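Local coordinates for putative gdp-fucose protein o-fucosyltransferase 1 (Caenorhabditis elegans, PDB 3ZY6), which is a putative member of the O-fucosyltransferase family, whose glycosyltransferase relatives share the GT-B fold of two Rossmann-like halves, at residues K281-A286 with Y303-H308; P212-H217 with E273-I278; L218-D223 with V285-D290. All coordinates share one frame; numbering follows the deposited sequence.

In the fold
All three contacts involve the five-stranded parallel sheet of one Rossmann-like half, and each is partly buried. Interactions 1 and 2, about 8 Å apart between centres, lie farther from the chain's centre: interaction 1 joins the outermost strand, 307-308, to strand 282-287 by backbone hydrogen bonds, and interaction 2 lays helix 264-278 against the neighbouring strand 213-218 mainly through aliphatic side chains, with no hydrogen bond between the segments. Interaction 3, its centre about 17 Å from that of interaction 1, uses strand 282-287 again but at its C-terminal end, beside the continuation of strand 213-218. There the chemistry turns polar, with carboxylates, a guanidinium and a side-chain amide close to the bound guanosine-5'-diphosphate-beta-L-fucopyranose.

Interaction 1. Residues K281-A286 with Y303-H308; sequences KSVFVA and YEIEAH. With GFB (guanosine-5'-diphosphate-beta-L-fucopyranose), chain B.
Ile305 and Val283 meet at about a right angle, with Ile305 CD1 against Val283 CG2 at 4.1 Å. Ile305 CG1, between the backbone N and the carbonyl carbon (chi1 62°), carries CD1 to the valine, and the other branch, CG2, lies against Lys281 O at 3.4 Å. On the same face of the sheet the paired Val283 and Ala307 stand side by side, CB to CB 4.2 Å, and the CG2 methyl of Val285 also reaches the alanine.

The opposite face carries Phe284 and His308. The imidazole turns an edge to Val283 O, which lies in the ring plane, but the bond from His308 ND1 to that oxygen is weak at 3.4 Å. The stronger claim on Val283 O is His308 N at 2.8 Å, so one carbonyl takes two donors from the same residue. Parallel pairing is completed by Val283 N to Glu306 O (3.1 Å) and Val285 N to His308 O (3.0 Å). Beyond the paired strands, a water bridges Lys281 O and Glu306 N.

Strand 307-308 is the sheet's edge within the chain, joined to strand 282-287 by a beta-alpha-beta unit. Its helix 293-300 covers the Val283 and Ala307 face, helix 315-323 packs on Phe284, and strand 213-218 flanks strand 282-287 on its other side.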
# COMPACT_ATOMS: atom_id res chain seq x y z
N LYS A 281 -6.41 -41.15 24.02
CA LYS A 281 -5.54 -42.32 24.01
C LYS A 281 -4.20 -42.05 23.32
O LYS A 281 -3.33 -42.93 23.24
CB LYS A 281 -6.26 -43.56 23.42
CG LYS A 281 -7.49 -44.03 24.23
CD LYS A 281 -7.09 -44.59 25.61
CE LYS A 281 -8.30 -44.97 26.49
NZ LYS A 281 -8.73 -43.87 27.43
N SER A 282 -4.01 -40.83 22.85
CA SER A 282 -2.75 -40.37 22.28
C SER A 282 -2.81 -38.87 22.09
O SER A 282 -3.88 -38.27 22.14
CB SER A 282 -2.46 -41.04 20.92
OG SER A 282 -3.47 -40.69 19.99
N VAL A 283 -1.65 -38.28 21.84
CA VAL A 283 -1.51 -36.89 21.51
C VAL A 283 -0.65 -36.79 20.25
O VAL A 283 0.33 -37.53 20.06
CB VAL A 283 -0.88 -36.07 22.69
CG1 VAL A 283 -0.60 -34.60 22.30
CG2 VAL A 283 -1.79 -36.10 23.93
N PHE A 284 -1.07 -35.89 19.36
CA PHE A 284 -0.30 -35.48 18.21
C PHE A 284 0.23 -34.05 18.41
O PHE A 284 -0.54 -33.14 18.77
CB PHE A 284 -1.17 -35.49 16.95
CG PHE A 284 -0.44 -35.04 15.70
CD1 PHE A 284 0.59 -35.82 15.17
CD2 PHE A 284 -0.74 -33.82 15.07
CE1 PHE A 284 1.28 -35.42 14.02
CE2 PHE A 284 -0.05 -33.41 13.92
CZ PHE A 284 0.98 -34.21 13.40
N VAL A 285 1.51 -33.88 18.10
CA VAL A 285 2.19 -32.58 18.19
C VAL A 285 2.69 -32.14 16.83
O VAL A 285 3.42 -32.86 16.15
CB VAL A 285 3.42 -32.57 19.14
CG1 VAL A 285 4.02 -31.15 19.20
CG2 VAL A 285 3.03 -33.02 20.55
N ALA A 286 2.27 -30.94 16.45
CA ALA A 286 2.82 -30.24 15.32
C ALA A 286 3.56 -29.03 15.87
O ALA A 286 3.02 -28.25 16.67
CB ALA A 286 1.71 -29.81 14.40
N TYR A 303 -1.31 -41.32 32.55
CA TYR A 303 -2.39 -41.76 31.65
C TYR A 303 -1.97 -42.93 30.76
O TYR A 303 -2.78 -43.48 30.02
CB TYR A 303 -2.87 -40.58 30.80
CG TYR A 303 -3.62 -39.53 31.59
CD1 TYR A 303 -5.00 -39.64 31.76
CD2 TYR A 303 -2.97 -38.45 32.18
CE1 TYR A 303 -5.70 -38.72 32.49
CE2 TYR A 303 -3.68 -37.51 32.93
CZ TYR A 303 -5.05 -37.65 33.07
OH TYR A 303 -5.79 -36.73 33.78
N GLU A 304 -0.70 -43.31 30.84
CA GLU A 304 -0.12 -44.40 30.05
C GLU A 304 -0.42 -44.21 28.56
O GLU A 304 -0.87 -45.11 27.88
CB GLU A 304 -0.55 -45.77 30.58
CG GLU A 304 -0.09 -45.98 32.04
CD GLU A 304 -0.53 -47.30 32.66
OE1 GLU A 304 -0.08 -48.35 32.18
OE2 GLU A 304 -1.30 -47.28 33.64
N ILE A 305 -0.18 -42.99 28.08
CA ILE A 305 -0.31 -42.69 26.66
C ILE A 305 0.91 -41.87 26.26
O ILE A 305 1.62 -41.35 27.14
CB ILE A 305 -1.60 -41.90 26.32
CG1 ILE A 305 -1.65 -40.53 27.02
CG2 ILE A 305 -2.87 -42.72 26.64
CD1 ILE A 305 -2.42 -39.52 26.17
N GLU A 306 1.13 -41.75 24.95
CA GLU A 306 2.26 -40.99 24.45
C GLU A 306 1.88 -39.90 23.44
O GLU A 306 0.77 -39.92 22.87
CB GLU A 306 3.33 -41.94 23.86
CG GLU A 306 4.18 -42.62 24.92
CD GLU A 306 5.21 -43.57 24.34
OE1 GLU A 306 5.20 -43.82 23.12
OE2 GLU A 306 6.02 -44.10 25.13
N ALA A 307 2.79 -38.95 23.27
CA ALA A 307 2.70 -37.92 22.24
C ALA A 307 3.54 -38.40 21.04
O ALA A 307 4.55 -39.06 21.22
CB ALA A 307 3.24 -36.58 22.75
N HIS A 308 3.09 -38.03 19.84
CA HIS A 308 3.71 -38.47 18.60
C HIS A 308 3.82 -37.29 17.65
O HIS A 308 2.96 -36.41 17.63
CB HIS A 308 2.85 -39.54 17.93
CG HIS A 308 2.56 -40.72 18.81
ND1 HIS A 308 1.53 -40.73 19.72
CD2 HIS A 308 3.16 -41.93 18.90
CE1 HIS A 308 1.51 -41.89 20.35
NE2 HIS A 308 2.48 -42.64 19.86
O1P GFB B . 2.15 -20.41 8.42
P GFB B . 2.44 -19.03 8.92
O3P GFB B . 2.11 -17.85 8.01
O2P GFB B . 1.69 -18.94 10.34
O5' GFB B . 4.01 -18.97 9.29
P1 GFB B . 1.94 -17.95 11.59
C5' GFB B . 4.53 -20.01 10.13
C4' GFB B . 5.32 -20.98 9.27
O4' GFB B . 6.26 -21.62 10.11
C3' GFB B . 4.47 -22.10 8.69
C1' GFB B . 6.23 -23.04 9.93
O3' GFB B . 3.94 -21.79 7.40
C2' GFB B . 5.48 -23.23 8.62
O2' GFB B . 6.36 -23.04 7.51
N9 GFB B . 5.41 -23.73 10.97
C8 GFB B . 4.60 -23.20 11.91
C4 GFB B . 5.33 -25.05 11.04
N7 GFB B . 4.03 -24.20 12.62
C5 GFB B . 4.46 -25.36 12.07
C6 GFB B . 4.23 -26.71 12.33
O6 GFB B . 3.47 -27.04 13.26
N1 GFB B . 4.88 -27.65 11.60
C2 GFB B . 5.71 -27.31 10.59
N2 GFB B . 6.33 -28.26 9.84
N3 GFB B . 5.94 -26.02 10.31
C1 GFB B . 3.50 -15.82 11.15
C2A GFB B . 4.03 -15.43 9.78
O1 GFB B . 3.34 -17.24 11.17
O5 GFB B . 4.47 -15.43 12.14
C3 GFB B . 4.26 -13.92 9.71
O2 GFB B . 3.26 -15.92 8.68
C4A GFB B . 5.40 -13.65 10.69
O3 GFB B . 4.61 -13.53 8.36
C5A GFB B . 5.02 -14.09 12.10
O4 GFB B . 6.57 -14.39 10.28
C6A GFB B . 6.24 -14.00 13.03
O1X GFB B . 0.82 -16.93 11.57
O2X GFB B . 2.17 -18.86 12.76
O HOH W 1 -0.36 -43.20 23.10

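Interaction 2. Residues P212-H217 with E273-I278; sequences PFVAVH and EKVGSI. With GFB (guanosine-5'-diphosphate-beta-L-fucopyranose), chain B.
Pro212 and Ile278 touch at the rim of the pyrrolidine ring, where Pro212 CG lies 3.7 Å from Ile278 O and the neighbouring CB meets Ile278 CD1. The aromatic groups of strand 213-217 serve other partners. The His217 imidazole has the bound guanosine-5'-diphosphate-beta-L-fucopyranose at its edge: NE2 donates to the ligand's N7 at 2.9 Å, with N7 near the ring plane. With NE2 on the ligand and ND1 on Ser337 OG, both ring nitrogens are engaged, which should hold the ring's rotation, and the Phe336 ring meets it with the planes inclined at about 45°. Phe213 leaves the backbone away from the helix, and its ring packs on Ile321 of helix 315-323.

Between strand and helix the work falls to Val214 and Ile278, whose side chains cross obliquely. Val214 CG2 rests 3.8 Å from Ile278 CD1 and also faces Val275 CG2 at 4.3 Å. The isoleucine reaches both Pro212 and Val214 with its CD1 because CG1 stands between the backbone N and the carbonyl carbon (chi1 77°) and the chain then extends. Lys274 meets Val214 CG2 mainly with its backbone O, CB being a little farther off, and its chain leads away. Within the helix, Lys274 O accepts from both Ile278 N and, at 2.7 Å, Ser277 OG, from the same face of its carbonyl plane.

The axes of the short segments 213-217 and 273-278 run nearly antiparallel, 153° apart and 8.9 Å at closest approach, as for a helix laid on a parallel sheet in a Rossmann-like half; the chain then passes on to strand 282-287. No hydrogen bond joins these segments; what they share is mainly van der Waals packing of Pro212, Val214, Val275 and Ile278. The strand's backbone bonds go to its neighbours in the sheet, and at its far end His217 binds the ligand.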
# COMPACT_ATOMS: atom_id res chain seq x y z
N PRO A 212 -9.69 -41.62 21.19
CA PRO A 212 -9.67 -40.25 20.67
C PRO A 212 -8.31 -39.61 20.87
O PRO A 212 -7.67 -39.84 21.90
CB PRO A 212 -10.69 -39.51 21.54
CG PRO A 212 -11.00 -40.40 22.68
CD PRO A 212 -10.22 -41.68 22.56
N PHE A 213 -7.86 -38.84 19.89
CA PHE A 213 -6.59 -38.10 20.06
C PHE A 213 -6.72 -36.57 20.13
O PHE A 213 -7.58 -35.96 19.47
CB PHE A 213 -5.51 -38.56 19.05
CG PHE A 213 -5.61 -37.97 17.65
CD1 PHE A 213 -6.36 -38.61 16.67
CD2 PHE A 213 -4.91 -36.83 17.30
CE1 PHE A 213 -6.42 -38.10 15.36
CE2 PHE A 213 -4.94 -36.30 15.97
CZ PHE A 213 -5.70 -36.96 15.01
N VAL A 214 -5.91 -35.97 21.00
CA VAL A 214 -5.76 -34.53 21.06
C VAL A 214 -4.60 -34.14 20.13
O VAL A 214 -3.50 -34.69 20.26
CB VAL A 214 -5.38 -34.01 22.48
CG1 VAL A 214 -5.12 -32.46 22.46
CG2 VAL A 214 -6.40 -34.39 23.51
N ALA A 215 -4.82 -33.20 19.23
CA ALA A 215 -3.69 -32.62 18.48
C ALA A 215 -3.41 -31.20 18.93
O ALA A 215 -4.33 -30.42 19.18
CB ALA A 215 -3.94 -32.67 16.96
N VAL A 216 -2.12 -30.90 19.10
CA VAL A 216 -1.69 -29.57 19.54
C VAL A 216 -0.74 -28.94 18.52
O VAL A 216 0.06 -29.62 17.86
CB VAL A 216 -1.04 -29.58 20.95
CG1 VAL A 216 -1.94 -30.25 21.98
CG2 VAL A 216 0.32 -30.32 20.91
N HIS A 217 -0.88 -27.63 18.37
CA HIS A 217 0.05 -26.83 17.61
C HIS A 217 0.95 -26.03 18.57
O HIS A 217 0.49 -25.20 19.36
CB HIS A 217 -0.67 -25.96 16.55
CG HIS A 217 0.27 -25.10 15.76
ND1 HIS A 217 0.01 -23.78 15.45
CD2 HIS A 217 1.50 -25.37 15.26
CE1 HIS A 217 1.03 -23.28 14.78
NE2 HIS A 217 1.95 -24.21 14.66
N GLU A 273 -4.67 -31.67 31.02
CA GLU A 273 -6.02 -31.31 31.31
C GLU A 273 -6.95 -31.76 30.19
O GLU A 273 -7.91 -32.46 30.43
CB GLU A 273 -6.08 -29.80 31.49
CG GLU A 273 -7.13 -29.38 32.44
CD GLU A 273 -8.33 -28.86 31.72
OE1 GLU A 273 -9.17 -29.69 31.31
OE2 GLU A 273 -8.42 -27.62 31.57
N LYS A 274 -6.62 -31.41 28.95
CA LYS A 274 -7.42 -31.83 27.77
C LYS A 274 -7.47 -33.33 27.56
O LYS A 274 -8.49 -33.87 27.12
CB LYS A 274 -6.91 -31.13 26.51
CG LYS A 274 -7.00 -29.61 26.57
CD LYS A 274 -8.45 -29.13 26.69
CE LYS A 274 -8.49 -27.60 26.93
NZ LYS A 274 -9.89 -27.15 27.16
N VAL A 275 -6.36 -34.01 27.83
CA VAL A 275 -6.31 -35.47 27.70
C VAL A 275 -7.31 -36.08 28.69
O VAL A 275 -8.00 -37.04 28.37
CB VAL A 275 -4.90 -36.04 27.98
CG1 VAL A 275 -4.97 -37.52 28.30
CG2 VAL A 275 -3.98 -35.81 26.78
N GLY A 276 -7.37 -35.49 29.89
CA GLY A 276 -8.27 -35.95 30.93
C GLY A 276 -9.72 -35.69 30.57
O GLY A 276 -10.58 -36.51 30.86
N SER A 277 -10.00 -34.56 29.95
CA SER A 277 -11.39 -34.18 29.65
C SER A 277 -12.02 -35.09 28.58
O SER A 277 -13.23 -35.38 28.64
CB SER A 277 -11.46 -32.73 29.21
OG SER A 277 -10.73 -32.55 28.01
N ILE A 278 -11.22 -35.54 27.61
CA ILE A 278 -11.78 -36.40 26.56
C ILE A 278 -11.42 -37.90 26.68
O ILE A 278 -11.87 -38.70 25.88
CB ILE A 278 -11.53 -35.84 25.11
CG1 ILE A 278 -10.09 -36.06 24.64
CG2 ILE A 278 -11.90 -34.32 25.02
CD1 ILE A 278 -9.94 -35.78 23.13
O1P GFB B . 2.15 -20.41 8.42
P GFB B . 2.44 -19.03 8.92
O3P GFB B . 2.11 -17.85 8.01
O2P GFB B . 1.69 -18.94 10.34
O5' GFB B . 4.01 -18.97 9.29
P1 GFB B . 1.94 -17.95 11.59
C5' GFB B . 4.53 -20.01 10.13
C4' GFB B . 5.32 -20.98 9.27
O4' GFB B . 6.26 -21.62 10.11
C3' GFB B . 4.47 -22.10 8.69
C1' GFB B . 6.23 -23.04 9.93
O3' GFB B . 3.94 -21.79 7.40
C2' GFB B . 5.48 -23.23 8.62
O2' GFB B . 6.36 -23.04 7.51
N9 GFB B . 5.41 -23.73 10.97
C8 GFB B . 4.60 -23.20 11.91
C4 GFB B . 5.33 -25.05 11.04
N7 GFB B . 4.03 -24.20 12.62
C5 GFB B . 4.46 -25.36 12.07
C6 GFB B . 4.23 -26.71 12.33
O6 GFB B . 3.47 -27.04 13.26
N1 GFB B . 4.88 -27.65 11.60
C2 GFB B . 5.71 -27.31 10.59
N2 GFB B . 6.33 -28.26 9.84
N3 GFB B . 5.94 -26.02 10.31
C1 GFB B . 3.50 -15.82 11.15
C2A GFB B . 4.03 -15.43 9.78
O1 GFB B . 3.34 -17.24 11.17
O5 GFB B . 4.47 -15.43 12.14
C3 GFB B . 4.26 -13.92 9.71
O2 GFB B . 3.26 -15.92 8.68
C4A GFB B . 5.40 -13.65 10.69
O3 GFB B . 4.61 -13.53 8.36
C5A GFB B . 5.02 -14.09 12.10
O4 GFB B . 6.57 -14.39 10.28
C6A GFB B . 6.24 -14.00 13.03
O1X GFB B . 0.82 -16.93 11.57
O2X GFB B . 2.17 -18.86 12.76

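Interaction 3. Residues L218-D223 with V285-D290; sequences LRNDAD and VASDKD. With GFB (guanosine-5'-diphosphate-beta-L-fucopyranose), chain B.
Leu218 and Ser287 form a parallel bridge at the C-terminal ends of adjacent strands in a Rossmann-like half, the end of the sheet where the bound guanosine-5'-diphosphate-beta-L-fucopyranose lies. The backbone bond here is Leu218 N to Ala286 O, nearly straight at 2.8 Å, and Ser287 OG adds a bond to Leu218 O.

The one apolar side-chain pair is Leu218 CD1 with Val285 CG1, 3.6 Å apart; the aliphatic chain of Lys289 lies against Asp221 through its CD.

Hydrogen bonds and a salt bridge centre on Asp288. Its CG sits between the backbone N and the carbonyl carbon (chi1 57°), which directs the carboxylate at the 218-223 segment. OD1 takes Asn220 N on its syn lone pair. OD2 takes Arg219 NH1 at 2.7 Å and Asp221 N at 3.0 Å, from opposite faces of the carboxylate plane. The guanidinium stands nearly perpendicular to that carboxylate (84°) but keeps OD2 in its own plane. Arg219 NH1 also forms a salt bridge with Asp221 OD1, and this shared cation probably offsets the closeness of the two acids. Asp221 in turn is the N-cap of helix 222-229, through OD1 to Trp224 N. Asp288 and Asp221 together probably orient the guanidinium, whose NE donates to the ligand's O2X at 2.8 Å and whose NH2 donates to O1.

The side-chain amide of Asn220 pairs with the backbone of Asp290 through both its atoms: OD1 accepts from Asp290 N at 2.9 Å, and ND2, donating at 2.8 Å, lies in the carbonyl plane of Asp290, on a lone pair of its O.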
# COMPACT_ATOMS: atom_id res chain seq x y z
N LEU A 218 2.24 -26.31 18.53
CA LEU A 218 3.20 -25.65 19.40
C LEU A 218 4.05 -24.74 18.55
O LEU A 218 4.94 -25.21 17.84
CB LEU A 218 4.08 -26.66 20.12
CG LEU A 218 3.40 -27.72 21.00
CD1 LEU A 218 4.52 -28.55 21.69
CD2 LEU A 218 2.44 -27.06 22.04
N ARG A 219 3.75 -23.45 18.57
CA ARG A 219 4.49 -22.49 17.75
C ARG A 219 5.48 -21.84 18.72
O ARG A 219 5.09 -21.09 19.62
CB ARG A 219 3.51 -21.50 17.08
CG ARG A 219 4.14 -20.41 16.23
CD ARG A 219 4.43 -20.82 14.77
NE ARG A 219 4.63 -19.62 13.94
CZ ARG A 219 5.82 -19.06 13.70
NH1 ARG A 219 6.94 -19.59 14.18
NH2 ARG A 219 5.89 -17.96 12.96
N ASN A 220 6.76 -22.19 18.57
CA ASN A 220 7.79 -21.82 19.56
C ASN A 220 9.21 -21.43 19.06
O ASN A 220 10.10 -21.26 19.89
CB ASN A 220 7.88 -22.89 20.69
CG ASN A 220 8.16 -24.30 20.16
OD1 ASN A 220 8.86 -24.48 19.17
ND2 ASN A 220 7.59 -25.32 20.82
N ASP A 221 9.42 -21.24 17.76
CA ASP A 221 10.77 -20.79 17.31
C ASP A 221 11.07 -19.34 17.74
O ASP A 221 10.17 -18.64 18.21
CB ASP A 221 11.01 -20.98 15.80
CG ASP A 221 10.21 -20.03 14.92
OD1 ASP A 221 9.77 -18.95 15.39
OD2 ASP A 221 10.01 -20.36 13.74
N ALA A 222 12.32 -18.92 17.59
CA ALA A 222 12.78 -17.65 18.18
C ALA A 222 12.08 -16.39 17.64
O ALA A 222 11.78 -15.47 18.40
CB ALA A 222 14.31 -17.51 18.08
N ASP A 223 11.82 -16.36 16.33
CA ASP A 223 11.10 -15.23 15.72
C ASP A 223 9.72 -15.05 16.37
O ASP A 223 9.25 -13.93 16.55
CB ASP A 223 10.98 -15.41 14.19
CG ASP A 223 12.33 -15.26 13.48
OD1 ASP A 223 13.32 -14.82 14.12
OD2 ASP A 223 12.41 -15.59 12.27
N VAL A 285 1.51 -33.88 18.10
CA VAL A 285 2.19 -32.58 18.19
C VAL A 285 2.69 -32.14 16.83
O VAL A 285 3.42 -32.86 16.15
CB VAL A 285 3.42 -32.57 19.14
CG1 VAL A 285 4.02 -31.15 19.20
CG2 VAL A 285 3.03 -33.02 20.55
N ALA A 286 2.27 -30.94 16.45
CA ALA A 286 2.82 -30.24 15.32
C ALA A 286 3.56 -29.03 15.87
O ALA A 286 3.02 -28.25 16.67
CB ALA A 286 1.71 -29.81 14.40
N SER A 287 4.81 -28.86 15.45
CA SER A 287 5.63 -27.76 15.93
C SER A 287 6.52 -27.23 14.83
O SER A 287 6.97 -27.99 13.96
CB SER A 287 6.52 -28.21 17.10
OG SER A 287 7.00 -27.07 17.79
N ASP A 288 6.78 -25.92 14.88
CA ASP A 288 7.79 -25.29 14.04
C ASP A 288 9.22 -25.50 14.54
O ASP A 288 10.16 -25.20 13.82
CB ASP A 288 7.54 -23.78 13.92
CG ASP A 288 7.50 -23.07 15.29
OD1 ASP A 288 7.26 -23.72 16.33
OD2 ASP A 288 7.74 -21.85 15.32
N LYS A 289 9.37 -25.95 15.78
CA LYS A 289 10.71 -26.14 16.35
C LYS A 289 10.74 -27.23 17.43
O LYS A 289 11.20 -28.34 17.17
CB LYS A 289 11.28 -24.82 16.90
CG LYS A 289 12.69 -24.94 17.42
CD LYS A 289 13.26 -23.60 17.80
CE LYS A 289 14.61 -23.76 18.49
NZ LYS A 289 15.45 -24.76 17.76
N ASP A 290 10.25 -26.92 18.64
CA ASP A 290 10.34 -27.85 19.77
C ASP A 290 9.03 -28.60 19.94
O ASP A 290 8.03 -28.03 20.42
CB ASP A 290 10.73 -27.11 21.05
CG ASP A 290 10.97 -28.04 22.25
OD1 ASP A 290 10.94 -29.29 22.10
OD2 ASP A 290 11.18 -27.52 23.36
O1P GFB B . 2.15 -20.41 8.42
P GFB B . 2.44 -19.03 8.92
O3P GFB B . 2.11 -17.85 8.01
O2P GFB B . 1.69 -18.94 10.34
O5' GFB B . 4.01 -18.97 9.29
P1 GFB B . 1.94 -17.95 11.59
C5' GFB B . 4.53 -20.01 10.13
C4' GFB B . 5.32 -20.98 9.27
O4' GFB B . 6.26 -21.62 10.11
C3' GFB B . 4.47 -22.10 8.69
C1' GFB B . 6.23 -23.04 9.93
O3' GFB B . 3.94 -21.79 7.40
C2' GFB B . 5.48 -23.23 8.62
O2' GFB B . 6.36 -23.04 7.51
N9 GFB B . 5.41 -23.73 10.97
C8 GFB B . 4.60 -23.20 11.91
C4 GFB B . 5.33 -25.05 11.04
N7 GFB B . 4.03 -24.20 12.62
C5 GFB B . 4.46 -25.36 12.07
C6 GFB B . 4.23 -26.71 12.33
O6 GFB B . 3.47 -27.04 13.26
N1 GFB B . 4.88 -27.65 11.60
C2 GFB B . 5.71 -27.31 10.59
N2 GFB B . 6.33 -28.26 9.84
N3 GFB B . 5.94 -26.02 10.31
C1 GFB B . 3.50 -15.82 11.15
C2A GFB B . 4.03 -15.43 9.78
O1 GFB B . 3.34 -17.24 11.17
O5 GFB B . 4.47 -15.43 12.14
C3 GFB B . 4.26 -13.92 9.71
O2 GFB B . 3.26 -15.92 8.68
C4A GFB B . 5.40 -13.65 10.69
O3 GFB B . 4.61 -13.53 8.36
C5A GFB B . 5.02 -14.09 12.10
O4 GFB B . 6.57 -14.39 10.28
C6A GFB B . 6.24 -14.00 13.03
O1X GFB B . 0.82 -16.93 11.57
O2X GFB B . 2.17 -18.86 12.76